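Local coordinates for protein alpha-L-arabinofuranosidase B (PDB 6SXT) that hydrolyses terminal non-reducing alpha-L-arabinofuranosyl residues from arabinoxylan, arabinan and related plant polysaccharides and oligosaccharides, with retention of anomeric configuration, at residues Q35-S40 with L71-Y76; S373-T378 with S387-D392. All coordinates share one frame; numbering follows the deposited sequence.

Contact 1. Residues Q35-S40 with L71-Y76. With EDO (1,2-ethanediol), chain B.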
ATOM      1  N   GLN A  35      -6.261   2.253  13.999  1.00 14.79           N
ATOM      2  CA  GLN A  35      -7.412   1.387  14.283  1.00 14.66           C
ATOM      3  C   GLN A  35      -7.503   0.274  13.237  1.00 14.09           C
ATOM      4  O   GLN A  35      -7.284   0.538  12.051  1.00 15.07           O
ATOM      5  CB  GLN A  35      -8.647   2.242  14.364  1.00 14.80           C
ATOM      6  CG  GLN A  35      -9.869   1.438  14.821  1.00 15.20           C
ATOM      7  CD  GLN A  35     -11.143   2.226  14.686  1.00 17.63           C
ATOM      8  OE1 GLN A  35     -11.623   2.443  13.599  1.00 18.11           O
ATOM      9  NE2 GLN A  35     -11.700   2.639  15.827  1.00 18.91           N
ATOM     10  N   LEU A  36      -7.850  -0.894  13.729  1.00 15.12           N
ATOM     11  CA  LEU A  36      -8.140  -2.088  12.924  1.00 15.24           C
ATOM     12  C   LEU A  36      -9.629  -2.378  12.950  1.00 15.82           C
ATOM     13  O   LEU A  36     -10.245  -2.175  14.016  1.00 15.91           O
ATOM     14  CB  LEU A  36      -7.429  -3.284  13.515  1.00 14.95           C
ATOM     15  CG  LEU A  36      -5.917  -3.287  13.423  1.00 14.81           C
ATOM     16  CD1 LEU A  36      -5.333  -4.296  14.403  1.00 15.37           C
ATOM     17  CD2 LEU A  36      -5.472  -3.581  11.991  1.00 16.77           C
ATOM     18  N   GLN A  37     -10.127  -2.984  11.881  1.00 16.27           N
ATOM     19  CA  GLN A  37     -11.476  -3.585  11.842  1.00 15.94           C
ATOM     20  C   GLN A  37     -11.316  -4.990  11.293  1.00 17.04           C
ATOM     21  O   GLN A  37     -10.650  -5.121  10.251  1.00 16.64           O
ATOM     22  CB  GLN A  37     -12.441  -2.782  11.003  1.00 16.07           C
ATOM     23  CG  GLN A  37     -13.854  -3.369  11.018  1.00 18.18           C
ATOM     24  CD  GLN A  37     -14.800  -2.504  10.206  1.00 23.59           C
ATOM     25  OE1 GLN A  37     -14.407  -1.754   9.303  1.00 25.85           O
ATOM     26  NE2 GLN A  37     -16.077  -2.484  10.606  1.00 23.42           N
ATOM     27  N   ARG A  38     -11.851  -5.980  11.971  1.00 15.37           N
ATOM     28  CA  ARG A  38     -11.717  -7.379  11.526  1.00 16.00           C
ATOM     29  C   ARG A  38     -13.011  -7.854  10.886  1.00 17.55           C
ATOM     30  O   ARG A  38     -14.106  -7.456  11.291  1.00 17.15           O
ATOM     31  CB  ARG A  38     -11.264  -8.287  12.658  1.00 15.28           C
ATOM     32  CG  ARG A  38     -12.272  -8.479  13.790  1.00 16.39           C
ATOM     33  CD  ARG A  38     -11.646  -9.294  14.888  1.00 16.77           C
ATOM     34  NE  ARG A  38     -12.563  -9.397  15.991  1.00 16.84           N
ATOM     35  CZ  ARG A  38     -12.267  -9.894  17.171  1.00 20.90           C
ATOM     36  NH1 ARG A  38     -11.028 -10.258  17.465  1.00 21.82           N
ATOM     37  NH2 ARG A  38     -13.213  -9.924  18.107  1.00 22.51           N
ATOM     38  N   GLY A  39     -12.865  -8.767   9.937  1.00 16.96           N
ATOM     39  CA  GLY A  39     -14.027  -9.197   9.147  1.00 17.78           C
ATOM     40  C   GLY A  39     -14.932 -10.155   9.868  1.00 19.20           C
ATOM     41  O   GLY A  39     -16.138 -10.242   9.489  1.00 21.02           O
ATOM     42  N   SER A  40     -14.457 -10.876  10.846  1.00 17.57           N
ATOM     43  CA  SER A  40     -15.242 -11.921  11.557  1.00 19.72           C
ATOM     44  C   SER A  40     -16.470 -11.306  12.226  1.00 21.92           C
ATOM     45  O   SER A  40     -17.594 -11.822  12.109  1.00 22.19           O
ATOM     46  CB  SER A  40     -14.382 -12.603  12.553  1.00 19.36           C
ATOM     47  OG  SER A  40     -13.833 -11.630  13.478  1.00 19.38           O
ATOM     48  N   LEU A  71      -8.623  -4.733   8.213  1.00 15.15           N
ATOM     49  CA  LEU A  71      -8.462  -3.469   7.492  1.00 14.70           C
ATOM     50  C   LEU A  71      -7.966  -2.430   8.492  1.00 17.10           C
ATOM     51  O   LEU A  71      -8.344  -2.489   9.678  1.00 15.84           O
ATOM     52  CB  LEU A  71      -9.808  -3.028   6.956  1.00 15.14           C
ATOM     53  CG  LEU A  71     -10.440  -3.948   5.910  1.00 16.81           C
ATOM     54  CD1 LEU A  71     -11.824  -3.458   5.519  1.00 18.82           C
ATOM     55  CD2 LEU A  71      -9.548  -4.092   4.684  1.00 17.91           C
ATOM     56  N   ILE A  72      -7.153  -1.512   7.997  1.00 15.16           N
ATOM     57  CA  ILE A  72      -6.763  -0.305   8.760  1.00 14.86           C
ATOM     58  C   ILE A  72      -7.826   0.753   8.512  1.00 14.98           C
ATOM     59  O   ILE A  72      -7.931   1.277   7.417  1.00 15.42           O
ATOM     60  CB  ILE A  72      -5.350   0.153   8.397  1.00 14.79           C
ATOM     61  CG1 ILE A  72      -4.339  -0.907   8.790  1.00 15.31           C
ATOM     62  CG2 ILE A  72      -5.038   1.474   9.062  1.00 15.07           C
ATOM     63  CD1 ILE A  72      -2.964  -0.700   8.144  1.00 17.07           C
ATOM     64  N   THR A  73      -8.652   1.026   9.520  1.00 14.67           N
ATOM     65  CA  THR A  73      -9.759   2.000   9.382  1.00 15.49           C
ATOM     66  C   THR A  73      -9.281   3.432   9.620  1.00 16.29           C
ATOM     67  O   THR A  73      -9.825   4.356   8.991  1.00 17.28           O
ATOM     68  CB  THR A  73     -10.909   1.656  10.329  1.00 16.70           C
ATOM     69  OG1 THR A  73     -10.320   1.403  11.599  1.00 17.33           O
ATOM     70  CG2 THR A  73     -11.707   0.470   9.851  1.00 19.43           C
ATOM     71  N   ILE A  74      -8.341   3.646  10.542  1.00 14.81           N
ATOM     72  CA  ILE A  74      -7.923   5.005  10.908  1.00 14.78           C
ATOM     73  C   ILE A  74      -6.418   4.978  11.114  1.00 14.24           C
ATOM     74  O   ILE A  74      -5.921   4.064  11.773  1.00 14.59           O
ATOM     75  CB  ILE A  74      -8.614   5.525  12.181  1.00 15.16           C
ATOM     76  CG1 ILE A  74     -10.136   5.325  12.142  1.00 17.58           C
ATOM     77  CG2 ILE A  74      -8.222   6.999  12.446  1.00 16.00           C
ATOM     78  CD1 ILE A  74     -10.792   5.741  13.453  1.00 18.83           C
ATOM     79  N   ILE A  75      -5.743   5.979  10.573  1.00 14.13           N
ATOM     80  CA  ILE A  75      -4.342   6.272  10.946  1.00 14.32           C
ATOM     81  C   ILE A  75      -4.428   7.544  11.784  1.00 13.86           C
ATOM     82  O   ILE A  75      -4.771   8.603  11.284  1.00 15.58           O
ATOM     83  CB  ILE A  75      -3.442   6.425   9.713  1.00 14.84           C
ATOM     84  CG1 ILE A  75      -3.531   5.205   8.769  1.00 16.57           C
ATOM     85  CG2 ILE A  75      -2.029   6.614  10.172  1.00 15.94           C
ATOM     86  CD1 ILE A  75      -3.110   5.499   7.357  1.00 19.38           C
ATOM     87  N   TYR A  76      -4.157   7.419  13.066  1.00 13.72           N
ATOM     88  CA  TYR A  76      -4.380   8.561  13.977  1.00 14.01           C
ATOM     89  C   TYR A  76      -3.292   9.615  13.813  1.00 14.98           C
ATOM     90  O   TYR A  76      -2.124   9.313  13.477  1.00 14.92           O
ATOM     91  CB  TYR A  76      -4.452   8.069  15.433  1.00 14.85           C
ATOM     92  CG  TYR A  76      -5.671   7.241  15.745  1.00 15.67           C
ATOM     93  CD1 TYR A  76      -6.934   7.805  15.728  1.00 16.76           C
ATOM     94  CD2 TYR A  76      -5.573   5.884  16.015  1.00 14.94           C
ATOM     95  CE1 TYR A  76      -8.048   7.031  16.013  1.00 17.69           C
ATOM     96  CE2 TYR A  76      -6.696   5.099  16.266  1.00 15.43           C
ATOM     97  CZ  TYR A  76      -7.940   5.688  16.281  1.00 16.26           C
ATOM     98  OH  TYR A  76      -9.073   4.941  16.577  1.00 16.31           O
TER
HETATM   99  C1  EDO B 527     -14.781   2.936  11.177  1.00 47.67           C
HETATM  100  O1  EDO B 527     -13.875   3.525  12.150  1.00 39.89           O
HETATM  101  C2  EDO B 527     -15.680   1.833  11.634  1.00 44.27           C
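Thr-73 reaches across to Gln-35 and donates its hydroxyl to the side-chain amide: OG1 lies 2.6 Å from OE1 of Gln-35, in the carbonyl plane and on a lone pair, with a C=O...O angle of 115°. OE1 of Gln-35 also accepts a hydrogen bond from O1 of a 1,2-ethanediol, probably left from the crystallisation liquor, at 2.9 Å. Gln-35 gets there as a fully extended chain, CG anti to the backbone N (chi1 -173°), which lays its amide against CD1 of Ile-74. Its CB meets the hydroxyl of Tyr-76, OH to CB 3.5 Å, and the amide stands nearly perpendicular to that ring. The methyl CG2 of Thr-73 turns to Gln-37 instead, 3.5 Å from its CB, while NE2 of Gln-37 bonds to the carbonyl of Asp-42.

What puts Thr-73 here is a beta bulge. The strands run antiparallel, with Gln-35 opposite Ile-74 but Leu-36 opposite Ile-72, so Thr-73 is the extra residue. Its N still bonds to O of Gln-35 at 2.9 Å, approaching from above the carbonyl plane. Leu-36 and Ile-72 occupy the buried face, toward helix 58-64 and strand 117-124 of the catalytic domain. Two bonds, one from backbone and one from side chain, therefore tie the bulged threonine to a single glutamine, and the in-plane hydroxyl probably helps to hold the rotation of that amide, the diol being incidental.

Contact 2. Residues S373-T378 with S387-D392; sequences SWTVVT and SFESVD
Val-376 and Phe-388 lie side by side on the buried face of this hairpin, CG2 of the valine 3.8 Å from CE1 of the ring. Farther along the same face, the indole of Trp-374 lies beside the backbone of the other strand, CZ3 of Trp-374 3.7 Å from CA of Ser-390. NE1 of the indole bonds to the carbonyl of Ile-348. Phe-328 meets the Phe-388 ring edge-to-face. Thr-375 with Glu-389 and Val-377 with Ser-387 are the hydrogen-bonded pairs, each closed by two backbone bonds. The hairpin belongs to the beta-trefoil arabinose-binding domain, where strand 374-378 also pairs with strand 333-338.

Packing is looser on the opposite face. Glu-389 extends alongside Thr-375, but its OE1 comes no nearer than 3.9 Å to CG1 of Val-377, and OE2 turns to the amide of Gly-395. On this side a water joins OG1 of Thr-375 to O of Ser-390. Beyond the last strand pair, N of Val-391 makes a weak, 3.4 Å bond to O of Ser-373. At that end of the hairpin a second water bridges the segments from O of Ser-373 to OG of Ser-390, sitting above one face of the Trp-374 ring, toward its rim.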
ATOM      1  N   SER A 373      -3.165 -29.641 -11.440  1.00 19.36           N
ATOM      2  CA  SER A 373      -1.779 -29.719 -10.955  1.00 20.34           C
ATOM      3  C   SER A 373      -1.073 -28.416 -11.290  1.00 21.88           C
ATOM      4  O   SER A 373      -1.259 -27.865 -12.395  1.00 21.30           O
ATOM      5  CB  SER A 373      -1.044 -30.939 -11.505  1.00 22.18           C
ATOM      6  OG  SER A 373      -1.745 -32.083 -11.097  1.00 21.13           O
ATOM      7  N   TRP A 374      -0.254 -27.914 -10.354  1.00 20.09           N
ATOM      8  CA  TRP A 374       0.333 -26.554 -10.424  1.00 19.81           C
ATOM      9  C   TRP A 374       1.794 -26.606 -10.021  1.00 18.83           C
ATOM     10  O   TRP A 374       2.118 -27.141  -8.943  1.00 20.59           O
ATOM     11  CB  TRP A 374      -0.478 -25.621  -9.514  1.00 19.56           C
ATOM     12  CG  TRP A 374      -1.929 -25.562  -9.875  1.00 19.31           C
ATOM     13  CD1 TRP A 374      -2.945 -26.304  -9.349  1.00 19.24           C
ATOM     14  CD2 TRP A 374      -2.488 -24.843 -10.972  1.00 18.33           C
ATOM     15  NE1 TRP A 374      -4.118 -26.005  -9.968  1.00 19.44           N
ATOM     16  CE2 TRP A 374      -3.865 -25.128 -10.985  1.00 18.97           C
ATOM     17  CE3 TRP A 374      -1.965 -23.939 -11.901  1.00 19.35           C
ATOM     18  CZ2 TRP A 374      -4.737 -24.536 -11.891  1.00 20.12           C
ATOM     19  CZ3 TRP A 374      -2.819 -23.377 -12.812  1.00 19.43           C
ATOM     20  CH2 TRP A 374      -4.188 -23.678 -12.804  1.00 20.39           C
ATOM     21  N   THR A 375       2.674 -26.113 -10.856  1.00 19.92           N
ATOM     22  CA  THR A 375       4.095 -25.947 -10.556  1.00 20.17           C
ATOM     23  C   THR A 375       4.238 -24.616  -9.796  1.00 19.32           C
ATOM     24  O   THR A 375       3.877 -23.578 -10.323  1.00 20.89           O
ATOM     25  CB  THR A 375       4.961 -25.958 -11.801  1.00 23.70           C
ATOM     26  OG1 THR A 375       4.630 -27.152 -12.557  1.00 23.78           O
ATOM     27  CG2 THR A 375       6.425 -25.926 -11.418  1.00 24.02           C
ATOM     28  N   VAL A 376       4.795 -24.713  -8.614  1.00 22.51           N
ATOM     29  CA  VAL A 376       4.984 -23.490  -7.777  1.00 24.07           C
ATOM     30  C   VAL A 376       6.322 -22.897  -8.159  1.00 24.81           C
ATOM     31  O   VAL A 376       7.344 -23.623  -8.242  1.00 31.43           O
ATOM     32  CB  VAL A 376       4.886 -23.829  -6.280  1.00 29.35           C
ATOM     33  CG1 VAL A 376       4.878 -22.515  -5.475  1.00 34.18           C
ATOM     34  CG2 VAL A 376       3.631 -24.596  -5.969  1.00 29.73           C
ATOM     35  N   VAL A 377       6.354 -21.612  -8.463  1.00 20.98           N
ATOM     36  CA  VAL A 377       7.612 -20.954  -8.817  1.00 21.37           C
ATOM     37  C   VAL A 377       7.772 -19.698  -7.949  1.00 20.86           C
ATOM     38  O   VAL A 377       6.781 -19.159  -7.432  1.00 19.95           O
ATOM     39  CB  VAL A 377       7.686 -20.620 -10.293  1.00 27.35           C
ATOM     40  CG1 VAL A 377       7.371 -21.850 -11.170  1.00 29.88           C
ATOM     41  CG2 VAL A 377       6.826 -19.497 -10.693  1.00 26.44           C
ATOM     42  N   THR A 378       8.988 -19.234  -7.887  1.00 20.82           N
ATOM     43  CA  THR A 378       9.283 -17.952  -7.210  1.00 19.09           C
ATOM     44  C   THR A 378       8.315 -16.900  -7.730  1.00 20.18           C
ATOM     45  O   THR A 378       8.110 -16.709  -8.952  1.00 21.94           O
ATOM     46  CB  THR A 378      10.741 -17.550  -7.405  1.00 23.05           C
ATOM     47  OG1 THR A 378      11.496 -18.663  -6.959  1.00 22.93           O
ATOM     48  CG2 THR A 378      11.078 -16.298  -6.615  1.00 22.63           C
ATOM     49  N   SER A 387       4.186 -17.905  -7.507  1.00 18.04           N
ATOM     50  CA  SER A 387       3.281 -17.891  -8.663  1.00 18.40           C
ATOM     51  C   SER A 387       2.995 -19.359  -9.044  1.00 17.99           C
ATOM     52  O   SER A 387       3.849 -20.214  -8.744  1.00 19.04           O
ATOM     53  CB  SER A 387       3.871 -17.101  -9.799  1.00 18.64           C
ATOM     54  OG  SER A 387       4.099 -15.714  -9.437  1.00 19.29           O
ATOM     55  N   PHE A 388       1.809 -19.611  -9.575  1.00 17.73           N
ATOM     56  CA  PHE A 388       1.294 -20.978  -9.803  1.00 19.53           C
ATOM     57  C   PHE A 388       1.157 -21.204 -11.306  1.00 19.52           C
ATOM     58  O   PHE A 388       0.378 -20.533 -11.953  1.00 19.08           O
ATOM     59  CB  PHE A 388      -0.021 -21.153  -9.067  1.00 20.02           C
ATOM     60  CG  PHE A 388       0.177 -21.070  -7.574  1.00 21.76           C
ATOM     61  CD1 PHE A 388       0.463 -22.199  -6.846  1.00 22.60           C
ATOM     62  CD2 PHE A 388       0.199 -19.848  -6.932  1.00 22.28           C
ATOM     63  CE1 PHE A 388       0.730 -22.134  -5.490  1.00 25.24           C
ATOM     64  CE2 PHE A 388       0.450 -19.788  -5.566  1.00 22.61           C
ATOM     65  CZ  PHE A 388       0.708 -20.923  -4.856  1.00 23.55           C
ATOM     66  N   GLU A 389       2.054 -22.022 -11.831  1.00 20.20           N
ATOM     67  CA  GLU A 389       2.168 -22.292 -13.286  1.00 21.50           C
ATOM     68  C   GLU A 389       1.386 -23.574 -13.604  1.00 21.35           C
ATOM     69  O   GLU A 389       1.502 -24.555 -12.906  1.00 21.19           O
ATOM     70  CB  GLU A 389       3.635 -22.482 -13.649  1.00 21.80           C
ATOM     71  CG  GLU A 389       3.842 -22.635 -15.149  1.00 21.06           C
ATOM     72  CD  GLU A 389       5.269 -22.938 -15.486  1.00 27.13           C
ATOM     73  OE1 GLU A 389       6.025 -23.218 -14.548  1.00 32.28           O
ATOM     74  OE2 GLU A 389       5.650 -22.720 -16.615  1.00 25.31           O
ATOM     75  N   SER A 390       0.571 -23.523 -14.645  1.00 19.34           N
ATOM     76  CA  SER A 390      -0.209 -24.677 -15.150  1.00 19.03           C
ATOM     77  C   SER A 390       0.739 -25.804 -15.585  1.00 19.63           C
ATOM     78  O   SER A 390       1.777 -25.548 -16.227  1.00 21.03           O
ATOM     79  CB  SER A 390      -1.099 -24.241 -16.261  1.00 21.24           C
ATOM     80  OG  SER A 390      -1.716 -25.394 -16.870  1.00 21.12           O
ATOM     81  N   VAL A 391       0.384 -27.030 -15.195  1.00 20.20           N
ATOM     82  CA  VAL A 391       1.128 -28.226 -15.650  1.00 19.91           C
ATOM     83  C   VAL A 391       0.789 -28.492 -17.142  1.00 20.50           C
ATOM     84  O   VAL A 391       1.715 -28.747 -17.886  1.00 22.98           O
ATOM     85  CB  VAL A 391       0.851 -29.422 -14.740  1.00 22.28           C
ATOM     86  CG1 VAL A 391       1.171 -30.769 -15.422  1.00 24.32           C
ATOM     87  CG2 VAL A 391       1.667 -29.252 -13.469  1.00 20.84           C
ATOM     88  N   ASP A 392      -0.464 -28.390 -17.522  1.00 20.92           N
ATOM     89  CA  ASP A 392      -0.860 -28.708 -18.937  1.00 20.52           C
ATOM     90  C   ASP A 392      -0.467 -27.558 -19.850  1.00 23.63           C
ATOM     91  O   ASP A 392      -0.227 -27.819 -21.044  1.00 21.45           O
ATOM     92  CB  ASP A 392      -2.349 -28.928 -19.076  1.00 20.76           C
ATOM     93  CG  ASP A 392      -3.171 -27.764 -18.561  1.00 22.97           C
ATOM     94  OD1 ASP A 392      -3.307 -27.697 -17.296  1.00 23.08           O
ATOM     95  OD2 ASP A 392      -3.742 -27.016 -19.393  1.00 20.69           O
TER
HETATM   96  O   HOH W   1      -2.813 -26.740 -14.600  1.00 21.40           O
HETATM   97  O   HOH W   2       4.216 -26.296 -15.146  1.00 26.91           O

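Contact 1 belongs to the catalytic domain and contact 2 to the C-terminal arabinose-binding domain; they follow one another along the chain without overlapping. Their centres are 34 Å apart and their nearest atoms about 21 Å, so neither touches the other. Contact 1 lies away from the annotated sites, including the pocket, lined by the nucleophile Glu-205 and the proton donor Asp-281 among others, that holds the inhibitor-derived aminocyclopentane. Contact 2 is closer to sugar-binding residues of its own domain: the side chain of Trp-374 is about 8 Å from that of Leu-452, and the side chain of Ser-387 about 9 Å from that of Asp-419.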